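PDB 3B40: probable dipeptidase from Pseudomonas aeruginosa, which probably acts as a metal-dependent dipeptidase of the membrane dipeptidase (M19) family, hydrolysing the peptide bond of dipeptides. Local coordinates for residues M12-E17 with Y387-I392; D121-A126 with N399-W404. The protein carries 11 engineered substitutions. One frame throughout, in Å; residues are numbered along the deposited sequence. Where two conformers were deposited one is given.

Contact 1: residues M12-E17 with Y387-I392. Engineered in segment 12-17: Q13 (natural residue Lys). With CA (calcium ion), chain E; CD (cadmium ion), chain B.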
loop_
_atom_site.group_PDB
_atom_site.type_symbol
_atom_site.label_atom_id
_atom_site.label_comp_id
_atom_site.label_asym_id
_atom_site.label_seq_id
_atom_site.Cartn_x
_atom_site.Cartn_y
_atom_site.Cartn_z
ATOM N N MET A 12 12.530 19.248 15.813
ATOM C CA MET A 12 13.387 18.432 14.923
ATOM C C MET A 12 14.365 17.586 15.726
ATOM O O MET A 12 14.582 16.414 15.428
ATOM C CB MET A 12 14.190 19.311 13.936
ATOM C CG MET A 12 13.369 20.166 12.932
ATOM S SD MET A 12 14.351 21.395 11.974
ATOM C CE MET A 12 15.462 20.324 11.075
ATOM N N GLN A 13 14.967 18.212 16.744
ATOM C CA GLN A 13 15.922 17.537 17.652
ATOM C C GLN A 13 15.237 16.441 18.444
ATOM O O GLN A 13 15.760 15.354 18.611
ATOM C CB GLN A 13 16.526 18.544 18.658
ATOM C CG GLN A 13 17.616 19.449 18.072
ATOM C CD GLN A 13 18.733 18.668 17.417
ATOM O OE1 GLN A 13 19.294 17.736 18.024
ATOM N NE2 GLN A 13 19.052 19.018 16.153
ATOM N N HIS A 14 14.061 16.751 18.955
ATOM C CA HIS A 14 13.250 15.754 19.628
ATOM C C HIS A 14 12.933 14.573 18.692
ATOM O O HIS A 14 13.041 13.431 19.105
ATOM C CB HIS A 14 11.990 16.431 20.130
ATOM C CG HIS A 14 11.101 15.559 20.945
ATOM N ND1 HIS A 14 9.813 15.929 21.265
ATOM C CD2 HIS A 14 11.285 14.327 21.480
ATOM C CE1 HIS A 14 9.244 14.972 21.976
ATOM N NE2 HIS A 14 10.115 13.990 22.127
ATOM N N ALA A 15 12.571 14.846 17.440
ATOM C CA ALA A 15 12.266 13.793 16.459
ATOM C C ALA A 15 13.519 12.928 16.251
ATOM O O ALA A 15 13.442 11.700 16.261
ATOM C CB ALA A 15 11.828 14.415 15.132
ATOM N N GLU A 16 14.673 13.572 16.078
ATOM C CA GLU A 16 15.939 12.829 15.852
ATOM C C GLU A 16 16.326 11.979 17.056
ATOM O O GLU A 16 16.640 10.798 16.912
ATOM C CB GLU A 16 17.069 13.780 15.415
ATOM C CG GLU A 16 16.767 14.436 14.063
ATOM C CD GLU A 16 17.610 15.662 13.796
ATOM O OE1 GLU A 16 18.407 16.077 14.687
ATOM O OE2 GLU A 16 17.475 16.203 12.681
ATOM N N GLU A 17 16.227 12.546 18.253
ATOM C CA GLU A 17 16.524 11.779 19.470
ATOM C C GLU A 17 15.665 10.534 19.585
ATOM O O GLU A 17 16.154 9.451 19.971
ATOM C CB GLU A 17 16.390 12.663 20.726
ATOM C CG GLU A 17 17.527 13.649 20.898
ATOM C CD GLU A 17 18.902 12.951 21.083
ATOM O OE1 GLU A 17 18.977 11.878 21.733
ATOM O OE2 GLU A 17 19.915 13.463 20.561
ATOM N N TYR A 387 1.195 14.094 20.156
ATOM C CA TYR A 387 1.412 12.657 20.381
ATOM C C TYR A 387 2.637 12.403 21.286
ATOM O O TYR A 387 3.684 13.051 21.133
ATOM C CB TYR A 387 1.584 11.923 19.056
ATOM C CG TYR A 387 0.301 11.796 18.262
ATOM C CD1 TYR A 387 -0.109 12.813 17.395
ATOM C CD2 TYR A 387 -0.509 10.666 18.389
ATOM C CE1 TYR A 387 -1.275 12.699 16.655
ATOM C CE2 TYR A 387 -1.709 10.548 17.662
ATOM C CZ TYR A 387 -2.074 11.570 16.799
ATOM O OH TYR A 387 -3.253 11.475 16.088
ATOM N N SER A 388 2.505 11.437 22.192
ATOM C CA SER A 388 3.584 11.094 23.087
ATOM C C SER A 388 4.568 10.213 22.361
ATOM O O SER A 388 4.256 9.675 21.313
ATOM C CB SER A 388 3.050 10.368 24.305
ATOM O OG SER A 388 2.543 9.104 23.921
ATOM N N ASP A 389 5.757 10.069 22.928
ATOM C CA ASP A 389 6.755 9.147 22.408
ATOM C C ASP A 389 6.244 7.719 22.296
ATOM O O ASP A 389 6.426 7.087 21.252
ATOM C CB ASP A 389 8.020 9.206 23.256
ATOM C CG ASP A 389 8.769 10.497 23.096
ATOM O OD1 ASP A 389 8.380 11.383 22.272
ATOM O OD2 ASP A 389 9.795 10.625 23.813
ATOM N N ALA A 390 5.554 7.241 23.331
ATOM C CA ALA A 390 4.913 5.916 23.308
ATOM C C ALA A 390 3.933 5.757 22.139
ATOM O O ALA A 390 3.955 4.728 21.448
ATOM C CB ALA A 390 4.192 5.633 24.624
ATOM N N ASP A 391 3.072 6.755 21.937
ATOM C CA ASP A 391 2.071 6.724 20.855
ATOM C C ASP A 391 2.716 6.749 19.485
ATOM O O ASP A 391 2.309 6.002 18.592
ATOM C CB ASP A 391 1.072 7.865 20.999
ATOM C CG ASP A 391 0.059 7.610 22.131
ATOM O OD1 ASP A 391 0.145 6.562 22.798
ATOM O OD2 ASP A 391 -0.836 8.445 22.338
ATOM N N ILE A 392 3.739 7.584 19.329
ATOM C CA ILE A 392 4.529 7.602 18.097
ATOM C C ILE A 392 5.213 6.244 17.796
ATOM O O ILE A 392 5.231 5.806 16.635
ATOM C CB ILE A 392 5.556 8.753 18.102
ATOM C CG1 ILE A 392 4.827 10.095 18.199
ATOM C CG2 ILE A 392 6.479 8.669 16.843
ATOM C CD1 ILE A 392 5.739 11.283 18.636
HETATM CA CA CA E . 10.680 12.263 23.701
HETATM CD CD CD B . 21.272 11.600 20.976
HETATM O O HOH W 1 12.708 11.332 22.757
#

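Contact 2: residues D121-A126 with N399-W404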
loop_
_atom_site.group_PDB
_atom_site.type_symbol
_atom_site.label_atom_id
_atom_site.label_comp_id
_atom_site.label_asym_id
_atom_site.label_seq_id
_atom_site.Cartn_x
_atom_site.Cartn_y
_atom_site.Cartn_z
ATOM N N ASP A 121 12.123 -11.553 14.532
ATOM C CA ASP A 121 13.202 -11.340 13.564
ATOM C C ASP A 121 13.339 -9.859 13.288
ATOM O O ASP A 121 14.456 -9.348 13.191
ATOM C CB ASP A 121 12.914 -12.021 12.227
ATOM C CG ASP A 121 13.001 -13.519 12.287
ATOM O OD1 ASP A 121 13.520 -14.075 13.277
ATOM O OD2 ASP A 121 12.534 -14.146 11.302
ATOM N N PHE A 122 12.208 -9.186 13.086
ATOM C CA PHE A 122 12.240 -7.744 12.779
ATOM C C PHE A 122 13.016 -6.997 13.870
ATOM O O PHE A 122 13.916 -6.206 13.558
ATOM C CB PHE A 122 10.809 -7.169 12.614
ATOM C CG PHE A 122 10.779 -5.773 12.047
ATOM C CD1 PHE A 122 10.543 -5.570 10.689
ATOM C CD2 PHE A 122 11.006 -4.661 12.867
ATOM C CE1 PHE A 122 10.523 -4.278 10.149
ATOM C CE2 PHE A 122 11.010 -3.379 12.324
ATOM C CZ PHE A 122 10.750 -3.193 10.966
ATOM N N ARG A 123 12.686 -7.266 15.136
ATOM C CA ARG A 123 13.340 -6.594 16.275
ATOM C C ARG A 123 14.835 -6.924 16.353
ATOM O O ARG A 123 15.659 -6.039 16.568
ATOM C CB ARG A 123 12.640 -6.914 17.604
ATOM C CG ARG A 123 11.259 -6.269 17.733
ATOM C CD ARG A 123 10.688 -6.342 19.137
ATOM N NE ARG A 123 9.341 -6.891 19.069
ATOM C CZ ARG A 123 8.208 -6.187 19.044
ATOM N NH1 ARG A 123 8.215 -4.851 19.142
ATOM N NH2 ARG A 123 7.050 -6.847 18.953
ATOM N N ARG A 124 15.163 -8.198 16.159
ATOM C CA ARG A 124 16.549 -8.665 16.065
ATOM C C ARG A 124 17.346 -7.981 14.960
ATOM O O ARG A 124 18.430 -7.429 15.217
ATOM C CB ARG A 124 16.579 -10.186 15.873
ATOM C CG ARG A 124 17.975 -10.775 15.840
ATOM C CD ARG A 124 17.918 -12.276 15.611
ATOM N NE ARG A 124 17.097 -12.655 14.451
ATOM C CZ ARG A 124 17.516 -12.615 13.183
ATOM N NH1 ARG A 124 18.747 -12.215 12.889
ATOM N NH2 ARG A 124 16.706 -12.986 12.203
ATOM N N LEU A 125 16.834 -8.024 13.724
ATOM C CA LEU A 125 17.520 -7.394 12.582
ATOM C C LEU A 125 17.746 -5.922 12.856
ATOM O O LEU A 125 18.830 -5.390 12.590
ATOM C CB LEU A 125 16.742 -7.576 11.262
ATOM C CG LEU A 125 16.649 -8.964 10.612
ATOM C CD1 LEU A 125 15.493 -9.011 9.567
ATOM C CD2 LEU A 125 17.979 -9.358 9.989
ATOM N N ALA A 126 16.729 -5.269 13.400
ATOM C CA ALA A 126 16.835 -3.863 13.780
ATOM C C ALA A 126 17.983 -3.587 14.765
ATOM O O ALA A 126 18.692 -2.594 14.617
ATOM C CB ALA A 126 15.530 -3.381 14.367
ATOM N N ASN A 399 2.228 -1.229 16.715
ATOM C CA ASN A 399 0.902 -1.821 16.515
ATOM C C ASN A 399 0.950 -2.938 15.494
ATOM O O ASN A 399 0.379 -4.031 15.712
ATOM C CB ASN A 399 -0.079 -0.743 16.061
ATOM C CG ASN A 399 -0.398 0.266 17.145
ATOM O OD1 ASN A 399 -0.380 -0.059 18.333
ATOM N ND2 ASN A 399 -0.752 1.498 16.738
ATOM N N PHE A 400 1.623 -2.669 14.371
ATOM C CA PHE A 400 1.804 -3.692 13.328
ATOM C C PHE A 400 2.484 -4.935 13.876
ATOM O O PHE A 400 2.072 -6.050 13.575
ATOM C CB PHE A 400 2.553 -3.162 12.085
ATOM C CG PHE A 400 2.704 -4.193 10.975
ATOM C CD1 PHE A 400 1.791 -4.243 9.920
ATOM C CD2 PHE A 400 3.752 -5.107 10.987
ATOM C CE1 PHE A 400 1.936 -5.174 8.893
ATOM C CE2 PHE A 400 3.886 -6.066 9.960
ATOM C CZ PHE A 400 2.986 -6.081 8.918
ATOM N N LEU A 401 3.565 -4.746 14.635
ATOM C CA LEU A 401 4.312 -5.877 15.184
ATOM C C LEU A 401 3.459 -6.706 16.162
ATOM O O LEU A 401 3.563 -7.916 16.167
ATOM C CB LEU A 401 5.580 -5.383 15.870
ATOM C CG LEU A 401 6.658 -4.710 14.993
ATOM C CD1 LEU A 401 7.809 -4.180 15.846
ATOM C CD2 LEU A 401 7.187 -5.677 13.921
ATOM N N ARG A 402 2.610 -6.054 16.974
ATOM C CA ARG A 402 1.690 -6.786 17.889
ATOM C C ARG A 402 0.733 -7.646 17.068
ATOM O O ARG A 402 0.577 -8.863 17.301
ATOM C CB ARG A 402 0.854 -5.815 18.744
ATOM C CG ARG A 402 -0.192 -6.483 19.728
ATOM C CD ARG A 402 -1.328 -5.517 20.101
ATOM N NE ARG A 402 -2.209 -5.210 18.955
ATOM C CZ ARG A 402 -2.427 -3.995 18.428
ATOM N NH1 ARG A 402 -3.254 -3.868 17.391
ATOM N NH2 ARG A 402 -1.823 -2.907 18.911
ATOM N N ALA A 403 0.071 -7.006 16.116
ATOM C CA ALA A 403 -0.924 -7.718 15.284
ATOM C C ALA A 403 -0.267 -8.878 14.531
ATOM O O ALA A 403 -0.841 -9.956 14.419
ATOM C CB ALA A 403 -1.582 -6.748 14.304
ATOM N N TRP A 404 0.935 -8.645 14.002
ATOM C CA TRP A 404 1.681 -9.693 13.312
ATOM C C TRP A 404 1.916 -10.869 14.241
ATOM O O TRP A 404 1.759 -12.025 13.830
ATOM C CB TRP A 404 3.008 -9.137 12.761
ATOM C CG TRP A 404 3.854 -10.018 11.880
ATOM C CD1 TRP A 404 3.544 -11.250 11.366
ATOM C CD2 TRP A 404 5.169 -9.695 11.379
ATOM N NE1 TRP A 404 4.594 -11.726 10.607
ATOM C CE2 TRP A 404 5.598 -10.789 10.590
ATOM C CE3 TRP A 404 6.022 -8.599 11.537
ATOM C CZ2 TRP A 404 6.847 -10.818 9.962
ATOM C CZ3 TRP A 404 7.285 -8.615 10.896
ATOM C CH2 TRP A 404 7.683 -9.731 10.136
#

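Contact 1: residues M12-E17 with Y387-I392
Helix 9-19 and the start of helix 389-409 meet through H14 and D389: 12-17 is one run of the former, while 387-392 runs from a short loop into the first turn of the latter. S388 is the N-cap of that second helix; its OG accepts the amide of D391 at 3.1 Å, with an N-H...O angle of 162°. The cap fixes the start of the helix, whose first residue is D389. No hydrogen bond links the two segments, and a calcium ion joins them instead; D389 and I392 also pack on L18. H14 sends CG anti to its own backbone N (chi1 -175°), and the ring ends with NE2 on the calcium at 2.4 Å. From the other helix D389 offers both carboxylate oxygens: OD2 is modelled 1.9 Å from the calcium, OD1 2.9 Å. The former is implausibly short for calcium, so the asymmetry, and perhaps the ion's identity, is doubtful. A water at the edge of the imidazole, in its plane, is 2.4 Å from the calcium. The carboxylate plane is turned 54° from the ring. H14 NE2 and D389 OD1 come within 3.1 Å, but as ligands of the same ion and not as a bonded pair. One turn along, E17 holds a cadmium ion through both carboxylate oxygens, together with E20. The calcium lies near the surface, in a two-residue site clamping the N-terminal helix to the start of the C-terminal one.

Contact 2: residues D121-A126 with N399-W404
L401 stands at the centre of this contact, its two methyl branches dividing the work between F122 and R123. CD2 comes to the phenyl ring at its root, 4.1 Å from F122 CG, with the two side chains crossing at about a right angle. CD1 lies over one face of the guanidinium of R123, 3.4 Å from NH1, and L401 CB adds a further touch at 3.7 Å from R123 NH2. R123 reaches this position by a bend at chi3 (-129°), and it meets the leucine from the opposite direction. W404 completes the first shell with CZ3 of its six-membered ring, 4.2 Å from F122 CB.

Behind these side chains, the segments of helices 119-127 and 389-409 have axes 12.0 Å apart at closest, running at 137° to one another, so side chains alone bridge the gap. F122 also packs on A132 and V134 of strand 131-138 and meets the ring of F25 at about 90°, while W404 leans on V134 and I208. Further out, R402 NH1 hydrogen-bonds to G259 O, and N399 ND2 to the carbonyl oxygens of I351 and V354, tying this helix to the residues that precede strands 261-265 and 354-357 and to the start of the latter.

No hydrogen bond or salt bridge crosses between the segments; cohesion here comes from apolar contact, with the flat face of an arginine covering a leucine at the exposed margin.

Helix 389-409 is common to both contacts: its first turn serves contact 1, and a later stretch, 399-404, serves contact 2. The centres are 19 Å apart and the nearest atoms about 6 Å, so the two do not touch. Along the chain the order is 12-17, 121-126, 387-392, 399-404, which makes the pairings cross. The C-terminal helix thus meets helix 9-19 near its start and helix 119-127 further on, where it also lies against the parallel sheet of the TIM-barrel-like fold. Contact 1 is a metal-bridged surface join, contact 2 a buried apolar one; together they fasten the C-terminal helix to two early parts of the chain.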